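Local coordinates for protein tRNA (uracil(54)-C(5))-methyltransferase (Pyrococcus abyssi, PDB 2JJQ) that methylates carbon 5 of uridine 54 in tRNA, using S-adenosyl-L-methionine as the methyl donor and releasing S-adenosyl-L-homocysteine, at residues L95-D98 against Y99-F103; R105-L108 against K109-L112; K172-I175 against E176-I180; E246-W249 against G250-I254. All coordinates share one frame; numbering follows the deposited sequence.

In the fold
The four contacts follow one another along the chain, each within a continuous run of residues. Interactions 1 and 2 lie on the same helix, 97-112, at its first turns and its last; their centres are about 14 Å apart, and Phe-103 packs on Arg-110 between them. Interaction 3 closes helix 162-178, and interaction 4 lies where edge strand 244-250 of the five-stranded sheet runs into a loop. These two have centres about 21 Å apart and nearest atoms about 7 Å apart. From the first pair they are about 39 to 49 Å away, centre to centre. Helix 97-112 touches both the N-terminal region and the C-terminal catalytic part, two of three regions whose interface probably binds tRNA.

Interaction 1: L95-D98 against Y99-F103; sequences LNYD and YQLEF
Gln-100 reaches back past the start of its own helix and donates from NE2 to the carbonyl O of Leu-95, at 3.0 Å with an N-H...O angle of 162°. The acceptor lies close to the amide plane, whereas the donor is tilted 27° from the carbonyl plane. The other end of the amide is also used, since OE1 accepts from the backbone N of His-414. With both ends bonded, amide rotation is fixed, and its plane stands nearly perpendicular to the Tyr-97 ring, with OE1 3.7 Å from CD1 at the ring edge. This is the first turn of helix 97-112, where Asn-96 occupies the N-cap position. Its backbone O receives the N of Gln-100 at 3.0 Å and, weakly, that of Tyr-99; the series continues with Leu-101 N to Tyr-97 O and Glu-102 N to Asp-98 O. Tyr-97 has CG anti to the backbone N (chi1 -171°), which carries its ring across Leu-101, whose CG lies over one face, off toward the rim, 4.3 Å from the centroid. The hydroxyl bonds to Asp-410 OD2 and Ser-121 N. One water donates to Glu-102 OE1 at 3.2 Å and weakly to Asp-98 OD2, linking the two carboxylates.

Interaction 2: R105-L108 against K109-L112; sequences RKKL and KRIL
Arg-110 folds back over the preceding turn of its helix, so that its guanidinium lies flat above Lys-107 CA, which sits 3.8 Å from the plane and over its centre. A bend at chi3 (-78°) turns the group over the backbone. NH1 then comes within 3.8 Å of Lys-106 CB, and NH2 within 3.9 Å of Lys-107 CB; the face itself rests on Lys-107 CA and Lys-106 C, and the two CB atoms lie near its terminal nitrogens.

The charged ends look outward for their partners. Arg-110 NH2 forms a salt bridge with Asp-30 OD1, while Lys-107 NZ donates to the backbone O atoms of Asp-30 and Pro-416. Both cationic groups thus meet Asp-30, Arg-110 through its carboxylate and Lys-107 through its backbone O.

Apolar contacts involve two further pairs. The extended Lys-107 chain lies beside Ile-111, pointing the same way, with CG 3.8 Å from Ile-111 CD1. Leu-108 and Leu-112 are likewise aligned, their CD2 atoms 4.0 Å apart.

Backbone bonds of the i to i+4 type tie the two turns together: Lys-109 N to Arg-105 O, Arg-110 N to Lys-106 O and Ile-111 N to Lys-107 O. The last of the series, Leu-112 N to Leu-108 O, measures 2.8 Å.

These are the last turns of helix 97-112. Leu-108 packs on Val-118 of strand 117-119 and Leu-420 of strand 419-424, both in the eight-stranded sheet; Ile-111 meets Pro-389 and Leu-112 meets Phe-392, both of helix 389-398.

Interaction 3: K172-I175 against E176-I180; sequences KEFI and EEEKI
The C-terminal end of helix 162-178 is closed by Ile-180, which folds back onto Phe-174 and Ile-175 once the chain has left the helix. Its CD1 sits over the centre of the Phe-174 ring in a CH-pi contact, 3.5 Å from the centroid and 13° off the ring normal; the nearest ring atom, CE2, is 3.4 Å away. The ring is placed there by a chi1 of -171°, with CG anti to the backbone N. Glu-178 CG approaches the same ring obliquely, at 3.9 Å from CD1, and Glu-178 OE2 is hydrogen-bonded to Tyr-223 OH. Tyr-223 also meets the Phe-174 ring, while Ile-175 and Ile-180 both touch Leu-192 of strand 192-199.

Backbone bonds show how the helix stops. Glu-176, Glu-177 and Glu-178 donate to the carbonyls of Lys-172, Glu-173 and Phe-174, the shortest being Glu-177 N to Glu-173 O at 2.7 Å. Lys-179 then takes a positive phi of 50°, and its NZ curls back to donate a hydrogen bond to Glu-176 O at 2.9 Å. The 6→1 bond runs from Ile-180 N to Ile-175 O at 3.0 Å, in the carbonyl plane on a lone pair; the 5→2 bond, Lys-179 N to Glu-176 O, is weak at 3.4 Å. With Ile-175 CG1 4.4 Å from Ile-180 CB as the apolar pair, these are the marks of a Schellman motif.

Interaction 4: E246-W249 against G250-I254; sequences ERFW and GKEFI
The backbone CA of Glu-252 stands over one face of the Phe-248 ring while the carbonyl O of Gly-250 lies at the ring's edge, in plane. The CA makes a CH-pi contact, 3.9 Å from the centroid and 25° off the ring normal. The contact lies where edge strand 244-250 of the five-stranded sheet runs into the loop that leads to strand 254-258. Earlier in this strand, Glu-246 and Arg-247 both face Trp-231 in a classic beta bulge. Phe-248 CG lies between its backbone N and carbonyl carbon (chi1 69°), and from there the ring reaches the loop. Glu-252 approaches with more than CA, for its CB is 3.6 Å from Phe-248 CZ and its CG is 3.8 Å from CE1. The carboxylate and ring planes are nearly parallel, 7° apart. Phe-248 also meets the Tyr-230 ring, and the hydroxyl of that tyrosine bonds to Glu-252 O.

Gly-250 sits at the bend with a positive phi; its backbone angles bring the position of a CB against Trp-249 O, consistent with the glycine found there. Next to it, Lys-251 reaches out to a salt bridge from NZ to Glu-205 OE2, and its backbone O accepts from Ser-228 OG. On the Trp-249 side, Arg-247 CG lies over one face of the indole, 3.7 Å above its plane. At the Phe-248 edge, Gly-250 O comes to 3.5 Å from CE2.

Interaction 1: L95-D98 against Y99-F103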
loop_
_atom_site.group_PDB
_atom_site.type_symbol
_atom_site.label_atom_id
_atom_site.label_comp_id
_atom_site.label_asym_id
_atom_site.label_seq_id
_atom_site.Cartn_x
_atom_site.Cartn_y
_atom_site.Cartn_z
ATOM N N LEU A 95 1.961 18.191 7.076
ATOM C CA LEU A 95 2.373 18.077 8.517
ATOM C C LEU A 95 3.794 17.561 8.683
ATOM O O LEU A 95 4.187 16.612 8.004
ATOM C CB LEU A 95 1.444 17.125 9.259
ATOM C CG LEU A 95 -0.045 17.486 9.245
ATOM C CD1 LEU A 95 -0.751 16.335 9.942
ATOM C CD2 LEU A 95 -0.317 18.830 9.914
ATOM N N ASN A 96 4.540 18.129 9.626
ATOM C CA ASN A 96 5.877 17.627 9.968
ATOM C C ASN A 96 5.760 16.158 10.315
ATOM O O ASN A 96 4.769 15.713 10.940
ATOM C CB ASN A 96 6.380 18.297 11.234
ATOM C CG ASN A 96 6.796 19.719 10.995
ATOM O OD1 ASN A 96 7.286 20.088 9.920
ATOM N ND2 ASN A 96 6.637 20.530 12.034
ATOM N N TYR A 97 6.796 15.425 9.947
ATOM C CA TYR A 97 6.723 13.950 10.095
ATOM C C TYR A 97 6.571 13.507 11.540
ATOM O O TYR A 97 5.787 12.587 11.882
ATOM C CB TYR A 97 7.920 13.283 9.399
ATOM C CG TYR A 97 7.747 11.784 9.356
ATOM C CD1 TYR A 97 6.663 11.232 8.697
ATOM C CD2 TYR A 97 8.695 10.934 9.939
ATOM C CE1 TYR A 97 6.497 9.834 8.622
ATOM C CE2 TYR A 97 8.516 9.544 9.886
ATOM C CZ TYR A 97 7.416 9.013 9.231
ATOM O OH TYR A 97 7.220 7.625 9.223
ATOM N N ASP A 98 7.257 14.209 12.453
ATOM C CA ASP A 98 7.135 13.800 13.853
ATOM C C ASP A 98 5.690 13.954 14.329
ATOM O O ASP A 98 5.220 13.188 15.191
ATOM C CB ASP A 98 8.110 14.565 14.750
ATOM C CG ASP A 98 7.671 15.990 15.003
ATOM O OD1 ASP A 98 7.300 16.670 14.048
ATOM O OD2 ASP A 98 7.691 16.468 16.168
ATOM N N TYR A 99 4.990 14.945 13.797
ATOM C CA TYR A 99 3.593 15.112 14.206
ATOM C C TYR A 99 2.735 14.032 13.560
ATOM O O TYR A 99 1.790 13.537 14.179
ATOM C CB TYR A 99 3.004 16.505 13.943
ATOM C CG TYR A 99 1.609 16.543 14.525
ATOM C CD1 TYR A 99 1.419 16.471 15.900
ATOM C CD2 TYR A 99 0.495 16.496 13.718
ATOM C CE1 TYR A 99 0.171 16.404 16.443
ATOM C CE2 TYR A 99 -0.805 16.440 14.286
ATOM C CZ TYR A 99 -0.934 16.381 15.637
ATOM O OH TYR A 99 -2.178 16.323 16.280
ATOM N N GLN A 100 3.010 13.708 12.296
ATOM C CA GLN A 100 2.276 12.558 11.710
ATOM C C GLN A 100 2.375 11.369 12.665
ATOM O O GLN A 100 1.388 10.687 12.866
ATOM C CB GLN A 100 2.877 12.188 10.345
ATOM C CG GLN A 100 2.580 13.247 9.286
ATOM C CD GLN A 100 3.111 12.813 7.945
ATOM O OE1 GLN A 100 3.112 11.618 7.643
ATOM N NE2 GLN A 100 3.628 13.757 7.166
ATOM N N LEU A 101 3.564 11.070 13.199
ATOM C CA LEU A 101 3.708 9.889 14.055
ATOM C C LEU A 101 2.947 10.041 15.380
ATOM O O LEU A 101 2.380 9.089 15.903
ATOM C CB LEU A 101 5.206 9.628 14.346
ATOM C CG LEU A 101 6.019 9.306 13.112
ATOM C CD1 LEU A 101 7.572 9.217 13.586
ATOM C CD2 LEU A 101 5.544 8.032 12.439
ATOM N N GLU A 102 2.915 11.266 15.907
ATOM C CA GLU A 102 2.179 11.550 17.134
ATOM C C GLU A 102 0.670 11.331 16.889
ATOM O O GLU A 102 -0.015 10.741 17.716
ATOM C CB GLU A 102 2.465 12.999 17.566
ATOM C CG GLU A 102 1.665 13.431 18.773
ATOM C CD GLU A 102 1.955 14.877 19.198
ATOM O OE1 GLU A 102 3.137 15.293 19.213
ATOM O OE2 GLU A 102 0.989 15.592 19.553
ATOM N N PHE A 103 0.168 11.788 15.747
ATOM C CA PHE A 103 -1.224 11.594 15.385
ATOM C C PHE A 103 -1.548 10.089 15.340
ATOM O O PHE A 103 -2.613 9.658 15.808
ATOM C CB PHE A 103 -1.494 12.235 14.007
ATOM C CG PHE A 103 -2.747 11.701 13.314
ATOM C CD1 PHE A 103 -3.978 12.200 13.652
ATOM C CD2 PHE A 103 -2.671 10.709 12.327
ATOM C CE1 PHE A 103 -5.129 11.748 13.022
ATOM C CE2 PHE A 103 -3.797 10.228 11.692
ATOM C CZ PHE A 103 -5.073 10.726 12.075
HETATM O O HOH W 1 4.579 17.125 17.056
#

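Interaction 2: R105-L108 against K109-L112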
loop_
_atom_site.group_PDB
_atom_site.type_symbol
_atom_site.label_atom_id
_atom_site.label_comp_id
_atom_site.label_asym_id
_atom_site.label_seq_id
_atom_site.Cartn_x
_atom_site.Cartn_y
_atom_site.Cartn_z
ATOM N N ARG A 105 0.099 7.595 16.882
ATOM C CA ARG A 105 0.120 7.064 18.259
ATOM C C ARG A 105 -1.193 7.304 18.969
ATOM O O ARG A 105 -1.769 6.397 19.554
ATOM C CB ARG A 105 1.287 7.628 19.061
ATOM C CG ARG A 105 2.565 7.051 18.561
ATOM C CD ARG A 105 3.631 7.309 19.576
ATOM N NE ARG A 105 3.848 8.735 19.681
ATOM C CZ ARG A 105 4.811 9.377 19.026
ATOM N NH1 ARG A 105 5.632 8.700 18.227
ATOM N NH2 ARG A 105 4.949 10.687 19.177
ATOM N N LYS A 106 -1.670 8.526 18.890
ATOM C CA LYS A 106 -2.909 8.909 19.561
ATOM C C LYS A 106 -4.122 8.144 19.000
ATOM O O LYS A 106 -4.965 7.618 19.752
ATOM C CB LYS A 106 -3.100 10.414 19.412
ATOM C CG LYS A 106 -2.183 11.244 20.344
ATOM C CD LYS A 106 -2.377 12.739 20.020
ATOM C CE LYS A 106 -1.441 13.699 20.806
ATOM N NZ LYS A 106 -1.290 13.360 22.276
ATOM N N LYS A 107 -4.202 8.070 17.670
ATOM C CA LYS A 107 -5.257 7.295 17.003
ATOM C C LYS A 107 -5.310 5.833 17.423
ATOM O O LYS A 107 -6.388 5.307 17.761
ATOM C CB LYS A 107 -5.079 7.410 15.490
ATOM C CG LYS A 107 -6.133 6.634 14.724
ATOM C CD LYS A 107 -5.879 6.913 13.238
ATOM C CE LYS A 107 -6.617 5.963 12.357
ATOM N NZ LYS A 107 -6.324 6.270 10.886
ATOM N N LEU A 108 -4.139 5.169 17.458
ATOM C CA LEU A 108 -4.073 3.757 17.868
ATOM C C LEU A 108 -4.483 3.587 19.322
ATOM O O LEU A 108 -5.184 2.616 19.662
ATOM C CB LEU A 108 -2.651 3.165 17.679
ATOM C CG LEU A 108 -2.332 2.966 16.177
ATOM C CD1 LEU A 108 -0.848 2.624 16.026
ATOM C CD2 LEU A 108 -3.261 1.873 15.579
ATOM N N LYS A 109 -3.999 4.462 20.178
ATOM C CA LYS A 109 -4.386 4.383 21.594
ATOM C C LYS A 109 -5.903 4.531 21.740
ATOM O O LYS A 109 -6.517 3.781 22.476
ATOM C CB LYS A 109 -3.663 5.458 22.421
ATOM C CG LYS A 109 -3.960 5.345 23.927
ATOM C CD LYS A 109 -3.008 6.254 24.741
ATOM C CE LYS A 109 -3.331 7.725 24.570
ATOM N NZ LYS A 109 -2.272 8.591 25.235
ATOM N N ARG A 110 -6.520 5.481 21.021
ATOM C CA ARG A 110 -8.012 5.638 20.997
ATOM C C ARG A 110 -8.756 4.375 20.577
ATOM O O ARG A 110 -9.744 3.959 21.216
ATOM C CB ARG A 110 -8.457 6.733 19.984
ATOM C CG ARG A 110 -7.924 8.169 20.244
ATOM C CD ARG A 110 -8.746 9.291 19.587
ATOM N NE ARG A 110 -8.502 9.467 18.155
ATOM C CZ ARG A 110 -7.576 10.282 17.651
ATOM N NH1 ARG A 110 -6.786 10.969 18.484
ATOM N NH2 ARG A 110 -7.444 10.431 16.315
ATOM N N ILE A 111 -8.294 3.751 19.491
ATOM C CA ILE A 111 -8.943 2.568 18.941
ATOM C C ILE A 111 -8.710 1.279 19.744
ATOM O O ILE A 111 -9.642 0.512 19.987
ATOM C CB ILE A 111 -8.499 2.393 17.459
ATOM C CG1 ILE A 111 -9.057 3.567 16.617
ATOM C CG2 ILE A 111 -8.888 0.968 16.905
ATOM C CD1 ILE A 111 -8.409 3.678 15.175
ATOM N N LEU A 112 -7.464 1.046 20.133
ATOM C CA LEU A 112 -7.074 -0.198 20.779
ATOM C C LEU A 112 -7.170 -0.137 22.312
ATOM O O LEU A 112 -7.199 -1.171 22.941
ATOM C CB LEU A 112 -5.621 -0.448 20.487
ATOM C CG LEU A 112 -5.221 -1.285 19.258
ATOM C CD1 LEU A 112 -6.332 -1.637 18.354
ATOM C CD2 LEU A 112 -3.986 -0.740 18.551
#

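Interaction 3: K172-I175 against E176-I180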
loop_
_atom_site.group_PDB
_atom_site.type_symbol
_atom_site.label_atom_id
_atom_site.label_comp_id
_atom_site.label_asym_id
_atom_site.label_seq_id
_atom_site.Cartn_x
_atom_site.Cartn_y
_atom_site.Cartn_z
ATOM N N LYS A 172 6.891 11.905 -22.160
ATOM C CA LYS A 172 6.475 13.056 -22.975
ATOM C C LYS A 172 7.124 12.988 -24.374
ATOM O O LYS A 172 6.468 13.212 -25.387
ATOM C CB LYS A 172 6.813 14.365 -22.233
ATOM C CG LYS A 172 5.826 14.625 -21.103
ATOM C CD LYS A 172 6.285 15.795 -20.302
ATOM C CE LYS A 172 5.285 16.150 -19.265
ATOM N NZ LYS A 172 5.901 17.063 -18.242
ATOM N N GLU A 173 8.401 12.608 -24.424
ATOM C CA GLU A 173 9.102 12.447 -25.722
ATOM C C GLU A 173 8.499 11.369 -26.599
ATOM O O GLU A 173 8.290 11.578 -27.803
ATOM C CB GLU A 173 10.551 12.090 -25.496
ATOM C CG GLU A 173 11.419 13.214 -25.001
ATOM C CD GLU A 173 12.738 12.663 -24.450
ATOM O OE1 GLU A 173 13.064 11.485 -24.742
ATOM O OE2 GLU A 173 13.438 13.393 -23.708
ATOM N N PHE A 174 8.211 10.215 -25.979
ATOM C CA PHE A 174 7.529 9.071 -26.591
ATOM C C PHE A 174 6.184 9.489 -27.192
ATOM O O PHE A 174 5.889 9.200 -28.367
ATOM C CB PHE A 174 7.300 7.993 -25.493
ATOM C CG PHE A 174 6.805 6.656 -25.990
ATOM C CD1 PHE A 174 7.309 6.069 -27.158
ATOM C CD2 PHE A 174 5.885 5.918 -25.211
ATOM C CE1 PHE A 174 6.851 4.829 -27.598
ATOM C CE2 PHE A 174 5.429 4.675 -25.627
ATOM C CZ PHE A 174 5.903 4.110 -26.843
ATOM N N ILE A 175 5.375 10.151 -26.377
ATOM C CA ILE A 175 4.074 10.562 -26.790
ATOM C C ILE A 175 4.258 11.566 -27.934
ATOM O O ILE A 175 3.542 11.536 -28.922
ATOM C CB ILE A 175 3.321 11.273 -25.634
ATOM C CG1 ILE A 175 2.794 10.228 -24.632
ATOM C CG2 ILE A 175 2.079 11.980 -26.181
ATOM C CD1 ILE A 175 2.324 10.817 -23.316
ATOM N N GLU A 176 5.191 12.479 -27.763
ATOM C CA GLU A 176 5.281 13.564 -28.745
ATOM C C GLU A 176 5.805 13.016 -30.059
ATOM O O GLU A 176 5.283 13.319 -31.155
ATOM C CB GLU A 176 6.182 14.677 -28.250
ATOM C CG GLU A 176 6.567 15.662 -29.387
ATOM C CD GLU A 176 7.335 16.840 -28.865
ATOM O OE1 GLU A 176 6.970 17.312 -27.756
ATOM O OE2 GLU A 176 8.291 17.297 -29.549
ATOM N N GLU A 177 6.855 12.218 -29.981
ATOM C CA GLU A 177 7.547 11.829 -31.210
ATOM C C GLU A 177 6.903 10.694 -31.932
ATOM O O GLU A 177 7.106 10.564 -33.148
ATOM C CB GLU A 177 9.016 11.487 -30.975
ATOM C CG GLU A 177 9.782 12.581 -30.322
ATOM C CD GLU A 177 11.190 12.134 -29.991
ATOM O OE1 GLU A 177 11.705 11.240 -30.711
ATOM O OE2 GLU A 177 11.771 12.699 -29.033
ATOM N N GLU A 178 6.121 9.880 -31.224
ATOM C CA GLU A 178 5.384 8.801 -31.850
ATOM C C GLU A 178 3.913 9.180 -32.026
ATOM O O GLU A 178 3.125 8.354 -32.480
ATOM C CB GLU A 178 5.495 7.492 -31.029
ATOM C CG GLU A 178 6.921 6.933 -30.955
ATOM C CD GLU A 178 7.476 6.481 -32.332
ATOM O OE1 GLU A 178 6.680 6.154 -33.249
ATOM O OE2 GLU A 178 8.725 6.463 -32.475
ATOM N N LYS A 179 3.568 10.420 -31.653
ATOM C CA LYS A 179 2.199 10.973 -31.804
ATOM C C LYS A 179 1.183 9.998 -31.219
ATOM O O LYS A 179 0.267 9.488 -31.894
ATOM C CB LYS A 179 1.920 11.322 -33.277
ATOM C CG LYS A 179 2.900 12.385 -33.820
ATOM C CD LYS A 179 2.845 13.710 -32.968
ATOM C CE LYS A 179 3.843 14.775 -33.475
ATOM N NZ LYS A 179 4.293 15.733 -32.413
ATOM N N ILE A 180 1.380 9.689 -29.941
ATOM C CA ILE A 180 0.513 8.708 -29.307
ATOM C C ILE A 180 -0.778 9.348 -28.779
ATOM O O ILE A 180 -0.734 10.342 -28.052
ATOM C CB ILE A 180 1.249 8.035 -28.127
ATOM C CG1 ILE A 180 2.602 7.484 -28.606
ATOM C CG2 ILE A 180 0.353 6.978 -27.498
ATOM C CD1 ILE A 180 3.364 6.694 -27.509
#

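Interaction 4: E246-W249 against G250-I254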
loop_
_atom_site.group_PDB
_atom_site.type_symbol
_atom_site.label_atom_id
_atom_site.label_comp_id
_atom_site.label_asym_id
_atom_site.label_seq_id
_atom_site.Cartn_x
_atom_site.Cartn_y
_atom_site.Cartn_z
ATOM N N GLU A 246 0.168 -7.705 -22.780
ATOM C CA GLU A 246 0.275 -7.808 -24.214
ATOM C C GLU A 246 1.711 -8.076 -24.670
ATOM O O GLU A 246 1.945 -8.888 -25.585
ATOM C CB GLU A 246 -0.302 -6.548 -24.828
ATOM C CG GLU A 246 -0.270 -6.474 -26.342
ATOM C CD GLU A 246 -1.212 -7.460 -27.021
ATOM O OE1 GLU A 246 -2.111 -7.997 -26.349
ATOM O OE2 GLU A 246 -1.030 -7.672 -28.243
ATOM N N ARG A 247 2.667 -7.346 -24.113
ATOM C CA ARG A 247 4.082 -7.528 -24.515
ATOM C C ARG A 247 4.943 -6.948 -23.425
ATOM O O ARG A 247 4.509 -6.011 -22.731
ATOM C CB ARG A 247 4.326 -6.749 -25.840
ATOM C CG ARG A 247 5.727 -7.057 -26.483
ATOM C CD ARG A 247 5.626 -6.801 -28.015
ATOM N NE ARG A 247 6.957 -6.959 -28.628
ATOM C CZ ARG A 247 7.180 -6.757 -29.928
ATOM N NH1 ARG A 247 6.163 -6.406 -30.718
ATOM N NH2 ARG A 247 8.389 -6.902 -30.422
ATOM N N PHE A 248 6.142 -7.508 -23.267
ATOM C CA PHE A 248 7.188 -6.863 -22.499
ATOM C C PHE A 248 8.500 -6.915 -23.268
ATOM O O PHE A 248 8.684 -7.785 -24.141
ATOM C CB PHE A 248 7.306 -7.530 -21.080
ATOM C CG PHE A 248 7.848 -8.965 -21.094
ATOM C CD1 PHE A 248 6.976 -10.061 -21.114
ATOM C CD2 PHE A 248 9.203 -9.195 -21.049
ATOM C CE1 PHE A 248 7.482 -11.392 -21.121
ATOM C CE2 PHE A 248 9.725 -10.510 -21.010
ATOM C CZ PHE A 248 8.827 -11.602 -21.061
ATOM N N TRP A 249 9.375 -5.973 -22.961
ATOM C CA TRP A 249 10.716 -5.835 -23.488
ATOM C C TRP A 249 11.635 -5.827 -22.257
ATOM O O TRP A 249 11.300 -5.220 -21.204
ATOM C CB TRP A 249 10.870 -4.509 -24.277
ATOM C CG TRP A 249 10.006 -4.386 -25.523
ATOM C CD1 TRP A 249 10.421 -4.538 -26.820
ATOM C CD2 TRP A 249 8.610 -3.998 -25.592
ATOM N NE1 TRP A 249 9.369 -4.330 -27.680
ATOM C CE2 TRP A 249 8.251 -3.979 -26.958
ATOM C CE3 TRP A 249 7.650 -3.631 -24.631
ATOM C CZ2 TRP A 249 6.966 -3.638 -27.401
ATOM C CZ3 TRP A 249 6.324 -3.330 -25.076
ATOM C CH2 TRP A 249 6.014 -3.324 -26.453
ATOM N N GLY A 250 12.758 -6.518 -22.342
ATOM C CA GLY A 250 13.673 -6.604 -21.203
ATOM C C GLY A 250 13.202 -7.691 -20.268
ATOM O O GLY A 250 12.731 -8.736 -20.714
ATOM N N LYS A 251 13.336 -7.467 -18.959
ATOM C CA LYS A 251 13.087 -8.533 -17.997
ATOM C C LYS A 251 11.601 -8.812 -17.818
ATOM O O LYS A 251 10.776 -7.884 -17.789
ATOM C CB LYS A 251 13.681 -8.164 -16.625
ATOM C CG LYS A 251 15.180 -8.036 -16.600
ATOM C CD LYS A 251 15.707 -7.712 -15.200
ATOM C CE LYS A 251 17.041 -6.923 -15.295
ATOM N NZ LYS A 251 18.098 -7.357 -14.325
ATOM N N GLU A 252 11.250 -10.086 -17.736
ATOM C CA GLU A 252 9.865 -10.421 -17.491
ATOM C C GLU A 252 9.469 -9.927 -16.077
ATOM O O GLU A 252 8.337 -9.518 -15.846
ATOM C CB GLU A 252 9.655 -11.916 -17.580
ATOM C CG GLU A 252 8.210 -12.315 -17.492
ATOM C CD GLU A 252 8.013 -13.800 -17.538
ATOM O OE1 GLU A 252 8.991 -14.533 -17.362
ATOM O OE2 GLU A 252 6.838 -14.237 -17.709
ATOM N N PHE A 253 10.406 -9.980 -15.141
ATOM C CA PHE A 253 10.088 -9.512 -13.759
ATOM C C PHE A 253 11.233 -8.646 -13.290
ATOM O O PHE A 253 12.399 -8.936 -13.621
ATOM C CB PHE A 253 9.981 -10.658 -12.740
ATOM C CG PHE A 253 9.018 -11.710 -13.080
ATOM C CD1 PHE A 253 7.702 -11.591 -12.702
ATOM C CD2 PHE A 253 9.429 -12.845 -13.771
ATOM C CE1 PHE A 253 6.756 -12.623 -13.007
ATOM C CE2 PHE A 253 8.497 -13.860 -14.063
ATOM C CZ PHE A 253 7.200 -13.746 -13.685
ATOM N N ILE A 254 10.953 -7.585 -12.533
ATOM C CA ILE A 254 12.063 -7.037 -11.743
ATOM C C ILE A 254 12.057 -7.631 -10.330
ATOM O O ILE A 254 11.143 -8.389 -9.964
ATOM C CB ILE A 254 12.050 -5.491 -11.672
ATOM C CG1 ILE A 254 10.766 -4.999 -10.977
ATOM C CG2 ILE A 254 12.210 -4.923 -13.162
ATOM C CD1 ILE A 254 10.796 -3.462 -10.623
#